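Local coordinates for mannosylglycerate hydrolase MGH1-like glycoside hydrolase domain-containing protein (Thermus thermophilus HB8, PDB 4WVA) that hydrolyses mannosylglycerate, a solute made by thermophiles under osmotic stress, to mannose and glycerate, and probably acts on glucosylglycerate as well, at residues I156-E161 / Y212-L217; D171-R176 / F230-V235. One frame throughout, in Å; residues are numbered along the deposited sequence.

Contact 1: residues I156-E161 / Y212-L217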
loop_
_atom_site.group_PDB
_atom_site.type_symbol
_atom_site.label_atom_id
_atom_site.label_comp_id
_atom_site.label_asym_id
_atom_site.label_seq_id
_atom_site.Cartn_x
_atom_site.Cartn_y
_atom_site.Cartn_z
ATOM N N ILE A 156 -12.498 19.973 7.777
ATOM C CA ILE A 156 -13.804 20.402 8.278
ATOM C C ILE A 156 -13.637 21.760 8.953
ATOM O O ILE A 156 -12.628 22.029 9.626
ATOM C CB ILE A 156 -14.487 19.379 9.206
ATOM C CG1 ILE A 156 -13.642 19.022 10.431
ATOM C CG2 ILE A 156 -14.884 18.132 8.410
ATOM C CD1 ILE A 156 -14.394 18.275 11.516
ATOM N N VAL A 157 -14.639 22.621 8.758
ATOM C CA VAL A 157 -14.656 23.954 9.346
ATOM C C VAL A 157 -15.663 24.085 10.486
ATOM O O VAL A 157 -15.749 25.144 11.115
ATOM C CB VAL A 157 -14.892 25.020 8.255
ATOM C CG1 VAL A 157 -13.738 24.982 7.244
ATOM C CG2 VAL A 157 -16.230 24.819 7.555
ATOM N N HIS A 158 -16.386 23.005 10.788
ATOM C CA HIS A 158 -17.331 23.015 11.876
ATOM C C HIS A 158 -17.325 21.630 12.511
ATOM O O HIS A 158 -17.369 20.658 11.765
ATOM C CB HIS A 158 -18.729 23.349 11.340
ATOM C CG HIS A 158 -19.666 23.828 12.401
ATOM N ND1 HIS A 158 -20.060 23.028 13.446
ATOM C CD2 HIS A 158 -20.242 25.034 12.611
ATOM C CE1 HIS A 158 -20.837 23.720 14.267
ATOM N NE2 HIS A 158 -20.976 24.939 13.768
ATOM N N PRO A 159 -17.307 21.537 13.848
ATOM C CA PRO A 159 -17.351 20.214 14.497
ATOM C C PRO A 159 -18.568 19.364 14.070
ATOM O O PRO A 159 -18.492 18.126 14.058
ATOM C CB PRO A 159 -17.389 20.547 15.993
ATOM C CG PRO A 159 -17.821 21.980 16.064
ATOM C CD PRO A 159 -17.234 22.622 14.849
ATOM N N TRP A 160 -19.681 20.006 13.722
ATOM C CA TRP A 160 -20.862 19.291 13.209
ATOM C C TRP A 160 -20.532 18.435 11.989
ATOM O O TRP A 160 -21.167 17.394 11.780
ATOM C CB TRP A 160 -22.023 20.242 12.854
ATOM C CG TRP A 160 -22.854 20.684 14.049
ATOM C CD1 TRP A 160 -23.077 19.970 15.172
ATOM C CD2 TRP A 160 -23.621 21.897 14.187
ATOM N NE1 TRP A 160 -23.914 20.663 16.027
ATOM C CE2 TRP A 160 -24.248 21.855 15.447
ATOM C CE3 TRP A 160 -23.814 23.024 13.376
ATOM C CZ2 TRP A 160 -25.063 22.892 15.916
ATOM C CZ3 TRP A 160 -24.608 24.061 13.853
ATOM C CH2 TRP A 160 -25.226 23.978 15.102
ATOM N N GLU A 161 -19.553 18.864 11.187
ATOM C CA GLU A 161 -19.225 18.143 9.959
ATOM C C GLU A 161 -18.551 16.790 10.194
ATOM O O GLU A 161 -18.584 15.925 9.306
ATOM C CB GLU A 161 -18.353 18.984 9.046
ATOM C CG GLU A 161 -19.006 20.277 8.618
ATOM C CD GLU A 161 -18.201 21.010 7.581
ATOM O OE1 GLU A 161 -18.761 21.345 6.523
ATOM O OE2 GLU A 161 -16.995 21.219 7.820
ATOM N N TYR A 212 -22.753 31.703 12.160
ATOM C CA TYR A 212 -22.962 33.123 11.853
ATOM C C TYR A 212 -21.838 33.668 10.984
ATOM O O TYR A 212 -22.090 34.443 10.063
ATOM C CB TYR A 212 -23.115 33.965 13.127
ATOM C CG TYR A 212 -24.344 33.645 13.963
ATOM C CD1 TYR A 212 -25.562 33.348 13.365
ATOM C CD2 TYR A 212 -24.286 33.651 15.354
ATOM C CE1 TYR A 212 -26.683 33.057 14.121
ATOM C CE2 TYR A 212 -25.404 33.358 16.115
ATOM C CZ TYR A 212 -26.596 33.066 15.487
ATOM O OH TYR A 212 -27.718 32.773 16.225
ATOM N N LEU A 213 -20.602 33.252 11.251
ATOM C CA LEU A 213 -19.479 33.637 10.389
ATOM C C LEU A 213 -19.711 33.143 8.955
ATOM O O LEU A 213 -19.585 33.901 7.998
ATOM C CB LEU A 213 -18.146 33.103 10.931
ATOM C CG LEU A 213 -16.927 33.299 10.023
ATOM C CD1 LEU A 213 -16.669 34.799 9.852
ATOM C CD2 LEU A 213 -15.705 32.585 10.557
ATOM N N PHE A 214 -20.042 31.863 8.796
ATOM C CA PHE A 214 -20.241 31.317 7.456
ATOM C C PHE A 214 -21.381 32.009 6.710
ATOM O O PHE A 214 -21.278 32.265 5.507
ATOM C CB PHE A 214 -20.506 29.802 7.509
ATOM C CG PHE A 214 -19.454 29.015 8.252
ATOM C CD1 PHE A 214 -18.153 29.497 8.425
ATOM C CD2 PHE A 214 -19.754 27.746 8.726
ATOM C CE1 PHE A 214 -17.199 28.742 9.094
ATOM C CE2 PHE A 214 -18.805 27.004 9.402
ATOM C CZ PHE A 214 -17.540 27.499 9.595
ATOM N N ARG A 215 -22.458 32.303 7.440
ATOM C CA ARG A 215 -23.630 32.981 6.885
ATOM C C ARG A 215 -23.249 34.384 6.436
ATOM O O ARG A 215 -23.629 34.810 5.347
ATOM C CB ARG A 215 -24.767 33.031 7.921
ATOM C CG ARG A 215 -26.108 33.519 7.371
ATOM C CD ARG A 215 -27.190 33.515 8.440
ATOM N NE ARG A 215 -26.956 34.534 9.463
ATOM C CZ ARG A 215 -27.664 34.679 10.587
ATOM N NH1 ARG A 215 -28.672 33.861 10.879
ATOM N NH2 ARG A 215 -27.353 35.652 11.437
ATOM N N ARG A 216 -22.474 35.089 7.256
ATOM C CA ARG A 216 -22.002 36.432 6.907
ATOM C C ARG A 216 -21.181 36.413 5.618
ATOM O O ARG A 216 -21.275 37.315 4.788
ATOM C CB ARG A 216 -21.186 37.002 8.067
ATOM C CG ARG A 216 -20.621 38.390 7.844
ATOM C CD ARG A 216 -20.260 39.054 9.165
ATOM N NE ARG A 216 -19.119 38.436 9.846
ATOM C CZ ARG A 216 -17.837 38.621 9.520
ATOM N NH1 ARG A 216 -17.491 39.387 8.487
ATOM N NH2 ARG A 216 -16.885 38.021 10.225
ATOM N N LEU A 217 -20.409 35.345 5.431
ATOM C CA LEU A 217 -19.607 35.151 4.232
ATOM C C LEU A 217 -20.390 34.550 3.061
ATOM O O LEU A 217 -19.800 34.155 2.051
ATOM C CB LEU A 217 -18.398 34.266 4.579
ATOM C CG LEU A 217 -17.451 34.810 5.649
ATOM C CD1 LEU A 217 -16.377 33.786 5.978
ATOM C CD2 LEU A 217 -16.827 36.122 5.200
#
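F214 reaches from helix 201-216 to the loop 156-161 and meets it with the far edge of its ring. F214 CZ lies 3.3 Å from the carbonyl oxygen V157 O. That oxygen sits at the ring edge, close to the ring plane. The V157 side chain comes to the same corner: its CG2 methyl is 3.6 Å from F214 CZ, and the two side chains cross obliquely. F214 holds its CG anti to its own carbonyl carbon (chi1 -54°), which sends the ring off the helix toward the loop. H158 CD2 is 4.0 Å from F214 CE2, which lies at the edge of the imidazole.

The imidazole is fixed by its two nitrogens. H158 ND1 accepts a hydrogen bond from W160 N at 3.1 Å, almost in the ring plane. NE2 is hydrogen-bonded to Y207 O of helix 201-216. The ring therefore ties the loop to the helix that carries F214. Within the loop V157 N donates to E161 OE2 at 2.9 Å; E161 OE1 forms a salt bridge with R146 outside it.

The contact is small and buried. The loop precedes the probable proton donor D165, which the W160 side chain touches. I224 of helix 221-227 touches both V157 and F214, while L210 of helix 201-216 packs on H158 and P159. At its start the loop runs beside strand 232-233.

Contact 2: residues D171-R176 / F230-V235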
loop_
_atom_site.group_PDB
_atom_site.type_symbol
_atom_site.label_atom_id
_atom_site.label_comp_id
_atom_site.label_asym_id
_atom_site.label_seq_id
_atom_site.Cartn_x
_atom_site.Cartn_y
_atom_site.Cartn_z
ATOM N N ASP A 171 -12.149 20.201 21.455
ATOM C CA ASP A 171 -12.116 21.176 22.581
ATOM C C ASP A 171 -11.124 22.315 22.341
ATOM O O ASP A 171 -11.516 23.482 22.299
ATOM C CB ASP A 171 -11.797 20.504 23.917
ATOM C CG ASP A 171 -12.928 19.639 24.461
ATOM O OD1 ASP A 171 -14.019 19.521 23.829
ATOM O OD2 ASP A 171 -12.702 19.053 25.550
ATOM N N LYS A 172 -9.846 21.995 22.150
ATOM C CA LYS A 172 -8.849 23.054 21.881
ATOM C C LYS A 172 -9.105 23.855 20.602
ATOM O O LYS A 172 -9.080 25.084 20.630
ATOM C CB LYS A 172 -7.428 22.497 21.934
ATOM C CG LYS A 172 -7.061 21.940 23.291
ATOM C CD LYS A 172 -5.554 21.777 23.466
ATOM C CE LYS A 172 -5.242 21.068 24.774
ATOM N NZ LYS A 172 -3.775 20.903 25.000
ATOM N N PRO A 173 -9.394 23.184 19.464
ATOM C CA PRO A 173 -9.748 23.983 18.297
ATOM C C PRO A 173 -10.944 24.928 18.547
ATOM O O PRO A 173 -10.940 26.067 18.095
ATOM C CB PRO A 173 -10.092 22.932 17.241
ATOM C CG PRO A 173 -9.300 21.722 17.643
ATOM C CD PRO A 173 -9.174 21.758 19.137
ATOM N N LEU A 174 -11.950 24.449 19.266
ATOM C CA LEU A 174 -13.144 25.260 19.502
ATOM C C LEU A 174 -12.887 26.420 20.446
ATOM O O LEU A 174 -13.602 27.420 20.384
ATOM C CB LEU A 174 -14.277 24.422 20.061
ATOM C CG LEU A 174 -15.072 23.722 18.989
ATOM C CD1 LEU A 174 -15.922 22.661 19.670
ATOM C CD2 LEU A 174 -15.930 24.691 18.170
ATOM N N SER A 175 -11.884 26.290 21.301
ATOM C CA SER A 175 -11.532 27.361 22.249
ATOM C C SER A 175 -11.116 28.663 21.555
ATOM O O SER A 175 -11.134 29.734 22.182
ATOM C CB SER A 175 -10.437 26.892 23.209
ATOM O OG SER A 175 -9.189 26.819 22.548
ATOM N N ARG A 176 -10.748 28.594 20.274
ATOM C CA ARG A 176 -10.375 29.780 19.508
ATOM C C ARG A 176 -11.532 30.486 18.815
ATOM O O ARG A 176 -11.336 31.545 18.214
ATOM C CB ARG A 176 -9.302 29.428 18.473
ATOM C CG ARG A 176 -8.136 28.731 19.122
ATOM C CD ARG A 176 -6.884 28.698 18.280
ATOM N NE ARG A 176 -5.963 27.800 18.949
ATOM C CZ ARG A 176 -5.841 26.497 18.692
ATOM N NH1 ARG A 176 -6.538 25.919 17.714
ATOM N NH2 ARG A 176 -4.990 25.782 19.413
ATOM N N PHE A 230 -11.845 27.619 12.981
ATOM C CA PHE A 230 -11.881 26.167 13.237
ATOM C C PHE A 230 -11.539 25.517 11.904
ATOM O O PHE A 230 -12.288 25.664 10.940
ATOM C CB PHE A 230 -13.280 25.720 13.698
ATOM C CG PHE A 230 -13.371 24.264 14.093
ATOM C CD1 PHE A 230 -13.611 23.280 13.145
ATOM C CD2 PHE A 230 -13.237 23.879 15.410
ATOM C CE1 PHE A 230 -13.710 21.944 13.517
ATOM C CE2 PHE A 230 -13.322 22.555 15.791
ATOM C CZ PHE A 230 -13.563 21.581 14.839
ATOM N N LYS A 231 -10.371 24.869 11.825
ATOM C CA LYS A 231 -9.926 24.161 10.622
ATOM C C LYS A 231 -9.222 22.891 11.073
ATOM O O LYS A 231 -8.129 22.945 11.656
ATOM C CB LYS A 231 -8.980 25.029 9.782
ATOM C CG LYS A 231 -9.684 26.080 8.956
ATOM C CD LYS A 231 -8.756 26.688 7.918
ATOM C CE LYS A 231 -7.783 27.684 8.520
ATOM N NZ LYS A 231 -8.462 28.971 8.848
ATOM N N VAL A 232 -9.869 21.747 10.845
ATOM C CA VAL A 232 -9.397 20.493 11.382
ATOM C C VAL A 232 -9.387 19.423 10.298
ATOM O O VAL A 232 -10.319 19.353 9.482
ATOM C CB VAL A 232 -10.318 20.049 12.532
ATOM C CG1 VAL A 232 -10.064 18.617 12.937
ATOM C CG2 VAL A 232 -10.119 20.976 13.715
ATOM N N VAL A 233 -8.320 18.621 10.274
ATOM C CA VAL A 233 -8.322 17.383 9.505
ATOM C C VAL A 233 -8.837 16.298 10.449
ATOM O O VAL A 233 -8.123 15.826 11.334
ATOM C CB VAL A 233 -6.933 17.018 8.933
ATOM C CG1 VAL A 233 -6.987 15.651 8.258
ATOM C CG2 VAL A 233 -6.473 18.097 7.951
ATOM N N ASP A 234 -10.099 15.906 10.251
ATOM C CA ASP A 234 -10.754 14.903 11.061
ATOM C C ASP A 234 -10.413 13.503 10.536
ATOM O O ASP A 234 -10.686 13.180 9.363
ATOM C CB ASP A 234 -12.273 15.132 11.034
ATOM C CG ASP A 234 -13.065 14.020 11.717
ATOM O OD1 ASP A 234 -12.524 13.285 12.573
ATOM O OD2 ASP A 234 -14.268 13.880 11.369
ATOM N N VAL A 235 -9.860 12.667 11.398
ATOM C CA VAL A 235 -9.545 11.305 11.003
ATOM C C VAL A 235 -10.798 10.532 10.584
ATOM O O VAL A 235 -10.762 9.750 9.633
ATOM C CB VAL A 235 -8.745 10.532 12.083
ATOM C CG1 VAL A 235 -9.515 10.377 13.388
ATOM C CG2 VAL A 235 -8.319 9.180 11.555
#
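P173 and F230 bring the two backbones together, with their CA atoms 5.9 Å apart. P173 lies in the short helix 171-175, and F230 lies just before strand 232-233. No hydrogen bond links the segments, and the meeting is entirely apolar.

The F230 ring offers its CD2-CE2 side to the helix. P173 CB is 3.6 Å from F230 CE2, and L174 CG is 3.8 Å from the same atom. Both approach the ring obliquely. The CD2 methyl of L174 extends the contact to F230 CD2 at 3.9 Å. F230 carries its CG anti to the backbone N (chi1 -175°), and this brings the end of the ring nearer to the helix. V232 touches both partners. Its CG2 methyl stands 3.6 Å above one face of the F230 ring, toward the rim, and also lies 4.0 Å from P173 CB. The side chains of P173 and V232 cross at about a right angle.

Within the helix turn, S175 OG donates to K172 O at 2.6 Å, in the carbonyl plane, on a lone pair. D171 forms a salt bridge with R351, and R176 one with D288 of strand 283-288.

At the other end of 230-235, D234 is the N-cap of helix 235-254. The arrangement is a short helix packed on the lead-in to strand 232-233, which pairs antiparallel with 283-288, within the (alpha/alpha)6-barrel protein of family GH63.

Contacts 1 and 2 are direct neighbours, with centres about 12 Å apart, and their segments alternate along the chain. The loop 156-161 and the segment 230-235 join them. I156 N is 2.8 Å from V232 O, a probable hydrogen bond. F230 also packs on the loop backbone: its CD1 is 3.5 Å from V157 C, and its CE1 is 3.6 Å from P159 N. One ring thus touches the loop of contact 1 and the helix of contact 2. Both contacts lie near the probable proton donor. The side chain of D165 is about 7 Å from that of H158 in contact 1. The side chain of D165 is about 8 Å from that of L174 in contact 2.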